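Long-range contact in biogenic amine-binding protein (Rhodnius prolixus, PDB 4GE1), which binds biogenic amines such as serotonin and norepinephrine in the saliva of a blood-feeding insect, using a lipocalin barrel: residues T44-Q49 with I56-S61. Numbering follows the deposited sequence.
Sequences TKFLHQ and IKEVFS. With TSS (2-(1H-indol-3-yl)ethanamine), chain E.
Phe-46 and Phe-60 face each other as a non-hydrogen-bonded pair of the antiparallel hairpin formed by strands 43-50 and 55-64, and their side chains run alongside one another into the lipocalin barrel. The rings form an offset stack, centroids 4.4 Å apart and planes inclined by 29°. Phe-60 CE2 lies over one face of the Phe-46 ring, toward its rim, 3.3 Å from Phe-46 CG. Phe-46 CG sits between its backbone N and carbonyl carbon (chi1 62°), which sets the ring beside Phe-60; Trp-24 of strand 23-31 also meets it. Phe-60 has a partner over each face: Phe-46 CB packs on one, and the amine N1 of bound tryptamine stands over the centre of the other, 3.2 Å from Phe-60 CD2. Thr-44 CG2 touches the edge of the Phe-60 ring.

Farther along the same face, His-48 ND1 donates to Glu-58 OE1 over 3.0 Å, almost straight. The acceptor lies in the imidazole plane, whereas the donor meets the anti side of the carboxylate, 30° out of its plane. Glu-58 OE2 is hydrogen-bonded to the OH of Tyr-89, a residue of the ligand pocket, and the edge-to-face contact with Phe-20 adds to the packing of the imidazole.

Backbone bonds link Lys-45 with Ser-61, Leu-47 with Val-59 and Gln-49 with Lys-57 in both directions; Val-59 N to Leu-47 O is 2.8 Å. The side chains of these pairs occupy the other face of the sheet, where helix 181-189 packs on Val-59 and Ser-61. Lys-45 and Lys-57 extend to salt bridges with Asp-181 and Glu-196.

The ligand is also hydrogen-bonded to Asp-73 and Gln-139. If N1 is protonated, as expected for an alkylamine, the pi cloud of Phe-60 would add cation-pi stabilisation.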
ATOM      1  N   THR A  44      -6.039  -5.661   4.292  1.00 27.61           N
ATOM      2  CA  THR A  44      -4.730  -5.783   3.673  1.00 30.91           C
ATOM      3  C   THR A  44      -3.601  -5.560   4.675  1.00 27.53           C
ATOM      4  O   THR A  44      -3.616  -4.612   5.459  1.00 29.62           O
ATOM      5  CB  THR A  44      -4.560  -4.844   2.464  1.00 33.68           C
ATOM      6  OG1 THR A  44      -5.408  -5.277   1.385  1.00 27.08           O
ATOM      7  CG2 THR A  44      -3.101  -4.864   1.993  1.00 31.98           C
ATOM      8  N   LYS A  45      -2.639  -6.470   4.663  1.00 28.45           N
ATOM      9  CA  LYS A  45      -1.407  -6.289   5.412  1.00 28.23           C
ATOM     10  C   LYS A  45      -0.288  -6.458   4.407  1.00 25.78           C
ATOM     11  O   LYS A  45      -0.379  -7.294   3.498  1.00 22.21           O
ATOM     12  CB  LYS A  45      -1.289  -7.335   6.525  1.00 32.99           C
ATOM     13  CG  LYS A  45       0.050  -7.337   7.249  1.00 33.56           C
ATOM     14  CD  LYS A  45       0.048  -8.325   8.412  1.00 34.42           C
ATOM     15  CE  LYS A  45       1.340  -8.232   9.222  1.00 36.19           C
ATOM     16  NZ  LYS A  45       1.297  -9.081  10.460  1.00 33.41           N
ATOM     17  N   PHE A  46       0.756  -5.651   4.528  1.00 26.66           N
ATOM     18  CA  PHE A  46       1.906  -5.874   3.666  1.00 25.34           C
ATOM     19  C   PHE A  46       3.241  -5.848   4.387  1.00 29.74           C
ATOM     20  O   PHE A  46       3.388  -5.244   5.453  1.00 28.20           O
ATOM     21  CB  PHE A  46       1.882  -5.029   2.372  1.00 31.01           C
ATOM     22  CG  PHE A  46       1.912  -3.530   2.574  1.00 35.50           C
ATOM     23  CD1 PHE A  46       3.076  -2.809   2.325  1.00 33.51           C
ATOM     24  CD2 PHE A  46       0.765  -2.832   2.924  1.00 32.76           C
ATOM     25  CE1 PHE A  46       3.106  -1.414   2.459  1.00 33.37           C
ATOM     26  CE2 PHE A  46       0.782  -1.435   3.053  1.00 31.98           C
ATOM     27  CZ  PHE A  46       1.961  -0.730   2.831  1.00 33.13           C
ATOM     28  N   LEU A  47       4.194  -6.563   3.806  1.00 28.72           N
ATOM     29  CA  LEU A  47       5.515  -6.725   4.389  1.00 24.23           C
ATOM     30  C   LEU A  47       6.536  -6.201   3.396  1.00 18.92           C
ATOM     31  O   LEU A  47       6.489  -6.539   2.216  1.00 29.07           O
ATOM     32  CB  LEU A  47       5.766  -8.216   4.654  1.00 31.56           C
ATOM     33  CG  LEU A  47       6.872  -8.626   5.619  1.00 39.02           C
ATOM     34  CD1 LEU A  47       6.507  -8.184   7.021  1.00 44.18           C
ATOM     35  CD2 LEU A  47       7.082 -10.136   5.570  1.00 41.81           C
ATOM     36  N   HIS A  48       7.477  -5.387   3.847  1.00 25.03           N
ATOM     37  CA  HIS A  48       8.449  -4.897   2.880  1.00 31.63           C
ATOM     38  C   HIS A  48       9.877  -4.708   3.385  1.00 34.90           C
ATOM     39  O   HIS A  48      10.137  -4.668   4.586  1.00 43.30           O
ATOM     40  CB  HIS A  48       7.923  -3.658   2.121  1.00 42.20           C
ATOM     41  CG  HIS A  48       7.579  -2.492   2.996  1.00 39.18           C
ATOM     42  ND1 HIS A  48       6.874  -1.399   2.535  1.00 35.71           N
ATOM     43  CD2 HIS A  48       7.854  -2.245   4.299  1.00 34.92           C
ATOM     44  CE1 HIS A  48       6.726  -0.529   3.518  1.00 37.18           C
ATOM     45  NE2 HIS A  48       7.309  -1.018   4.597  1.00 38.42           N
ATOM     46  N   GLN A  49      10.805  -4.625   2.440  1.00 33.25           N
ATOM     47  CA  GLN A  49      12.214  -4.507   2.779  1.00 39.30           C
ATOM     48  C   GLN A  49      12.969  -3.725   1.720  1.00 36.75           C
ATOM     49  O   GLN A  49      12.560  -3.664   0.560  1.00 37.24           O
ATOM     50  CB  GLN A  49      12.842  -5.894   2.907  1.00 36.52           C
ATOM     51  CG  GLN A  49      12.500  -6.793   1.727  1.00 43.51           C
ATOM     52  CD  GLN A  49      13.440  -7.973   1.549  1.00 44.09           C
ATOM     53  OE1 GLN A  49      13.825  -8.647   2.514  1.00 44.28           O
ATOM     54  NE2 GLN A  49      13.805  -8.239   0.298  1.00 46.47           N
ATOM     55  N   ILE A  56      13.852  -2.537  -3.463  1.00 47.12           N
ATOM     56  CA  ILE A  56      12.735  -2.482  -2.524  1.00 44.20           C
ATOM     57  C   ILE A  56      11.684  -3.494  -2.953  1.00 39.58           C
ATOM     58  O   ILE A  56      11.357  -3.601  -4.132  1.00 41.44           O
ATOM     59  CB  ILE A  56      12.133  -1.062  -2.404  1.00 44.15           C
ATOM     60  CG1 ILE A  56      13.130  -0.115  -1.730  1.00 42.53           C
ATOM     61  CG2 ILE A  56      10.842  -1.083  -1.601  1.00 49.80           C
ATOM     62  CD1 ILE A  56      14.098   0.506  -2.680  1.00 53.39           C
ATOM     63  N   LYS A  57      11.167  -4.252  -1.997  1.00 39.00           N
ATOM     64  CA  LYS A  57      10.239  -5.325  -2.312  1.00 37.46           C
ATOM     65  C   LYS A  57       9.086  -5.242  -1.343  1.00 36.91           C
ATOM     66  O   LYS A  57       9.307  -5.102  -0.147  1.00 29.00           O
ATOM     67  CB  LYS A  57      10.945  -6.678  -2.181  1.00 43.20           C
ATOM     68  CG  LYS A  57      10.083  -7.877  -2.550  1.00 41.73           C
ATOM     69  CD  LYS A  57      10.972  -9.093  -2.782  1.00 43.32           C
ATOM     70  CE  LYS A  57      10.184 -10.305  -3.233  1.00 38.75           C
ATOM     71  NZ  LYS A  57      11.111 -11.457  -3.464  1.00 49.44           N
ATOM     72  N   GLU A  58       7.854  -5.298  -1.851  1.00 31.31           N
ATOM     73  CA  GLU A  58       6.687  -5.133  -0.989  1.00 31.24           C
ATOM     74  C   GLU A  58       5.632  -6.184  -1.310  1.00 26.57           C
ATOM     75  O   GLU A  58       5.141  -6.249  -2.435  1.00 28.27           O
ATOM     76  CB  GLU A  58       6.094  -3.730  -1.139  1.00 34.98           C
ATOM     77  CG  GLU A  58       7.129  -2.611  -1.189  1.00 33.99           C
ATOM     78  CD  GLU A  58       6.494  -1.228  -1.246  1.00 33.09           C
ATOM     79  OE1 GLU A  58       5.906  -0.799  -0.230  1.00 34.92           O
ATOM     80  OE2 GLU A  58       6.584  -0.577  -2.309  1.00 35.75           O
ATOM     81  N   VAL A  59       5.305  -7.009  -0.320  1.00 24.52           N
ATOM     82  CA  VAL A  59       4.403  -8.129  -0.542  1.00 24.92           C
ATOM     83  C   VAL A  59       3.084  -7.918   0.179  1.00 18.98           C
ATOM     84  O   VAL A  59       3.068  -7.692   1.392  1.00 23.60           O
ATOM     85  CB  VAL A  59       5.029  -9.456  -0.087  1.00 28.76           C
ATOM     86  CG1 VAL A  59       4.021 -10.584  -0.221  1.00 30.00           C
ATOM     87  CG2 VAL A  59       6.280  -9.762  -0.905  1.00 25.30           C
ATOM     88  N   PHE A  60       1.987  -7.986  -0.576  1.00 25.93           N
ATOM     89  CA  PHE A  60       0.656  -7.698  -0.037  1.00 24.44           C
ATOM     90  C   PHE A  60      -0.202  -8.956   0.114  1.00 26.48           C
ATOM     91  O   PHE A  60      -0.258  -9.794  -0.783  1.00 27.77           O
ATOM     92  CB  PHE A  60      -0.088  -6.700  -0.935  1.00 27.07           C
ATOM     93  CG  PHE A  60       0.593  -5.351  -1.067  1.00 29.66           C
ATOM     94  CD1 PHE A  60       1.632  -5.168  -1.962  1.00 23.15           C
ATOM     95  CD2 PHE A  60       0.159  -4.259  -0.327  1.00 28.38           C
ATOM     96  CE1 PHE A  60       2.248  -3.929  -2.099  1.00 28.25           C
ATOM     97  CE2 PHE A  60       0.775  -3.010  -0.457  1.00 30.48           C
ATOM     98  CZ  PHE A  60       1.815  -2.849  -1.339  1.00 21.88           C
ATOM     99  N   SER A  61      -0.856  -9.076   1.264  1.00 22.68           N
ATOM    100  CA  SER A  61      -1.909 -10.060   1.464  1.00 31.67           C
ATOM    101  C   SER A  61      -3.260  -9.330   1.536  1.00 30.45           C
ATOM    102  O   SER A  61      -3.500  -8.542   2.451  1.00 29.25           O
ATOM    103  CB  SER A  61      -1.651 -10.853   2.755  1.00 27.37           C
ATOM    104  OG  SER A  61      -2.810 -11.530   3.202  1.00 30.65           O
TER
HETATM  105  N1  TSS E 201      -1.017  -3.500  -3.225  1.00 34.81           N
HETATM  106  CA  TSS E 201      -1.472  -2.587  -4.246  1.00 33.03           C
HETATM  107  CB  TSS E 201      -1.980  -1.256  -3.791  1.00 28.36           C
HETATM  108  CG  TSS E 201      -1.289  -0.603  -2.636  1.00 22.27           C
HETATM  109  CD1 TSS E 201      -1.804  -0.420  -1.360  1.00 26.25           C
HETATM  110  NE1 TSS E 201      -0.891   0.222  -0.602  1.00 28.66           N
HETATM  111  CE2 TSS E 201       0.241   0.462  -1.353  1.00 29.18           C
HETATM  112  CD2 TSS E 201       0.021  -0.032  -2.614  1.00 23.34           C
HETATM  113  CZ2 TSS E 201       1.478   1.084  -1.030  1.00 31.48           C
HETATM  114  CH2 TSS E 201       2.469   1.208  -2.000  1.00 29.68           C
HETATM  115  CZ3 TSS E 201       2.244   0.707  -3.284  1.00 33.62           C
HETATM  116  CE3 TSS E 201       1.029   0.087  -3.599  1.00 23.18           C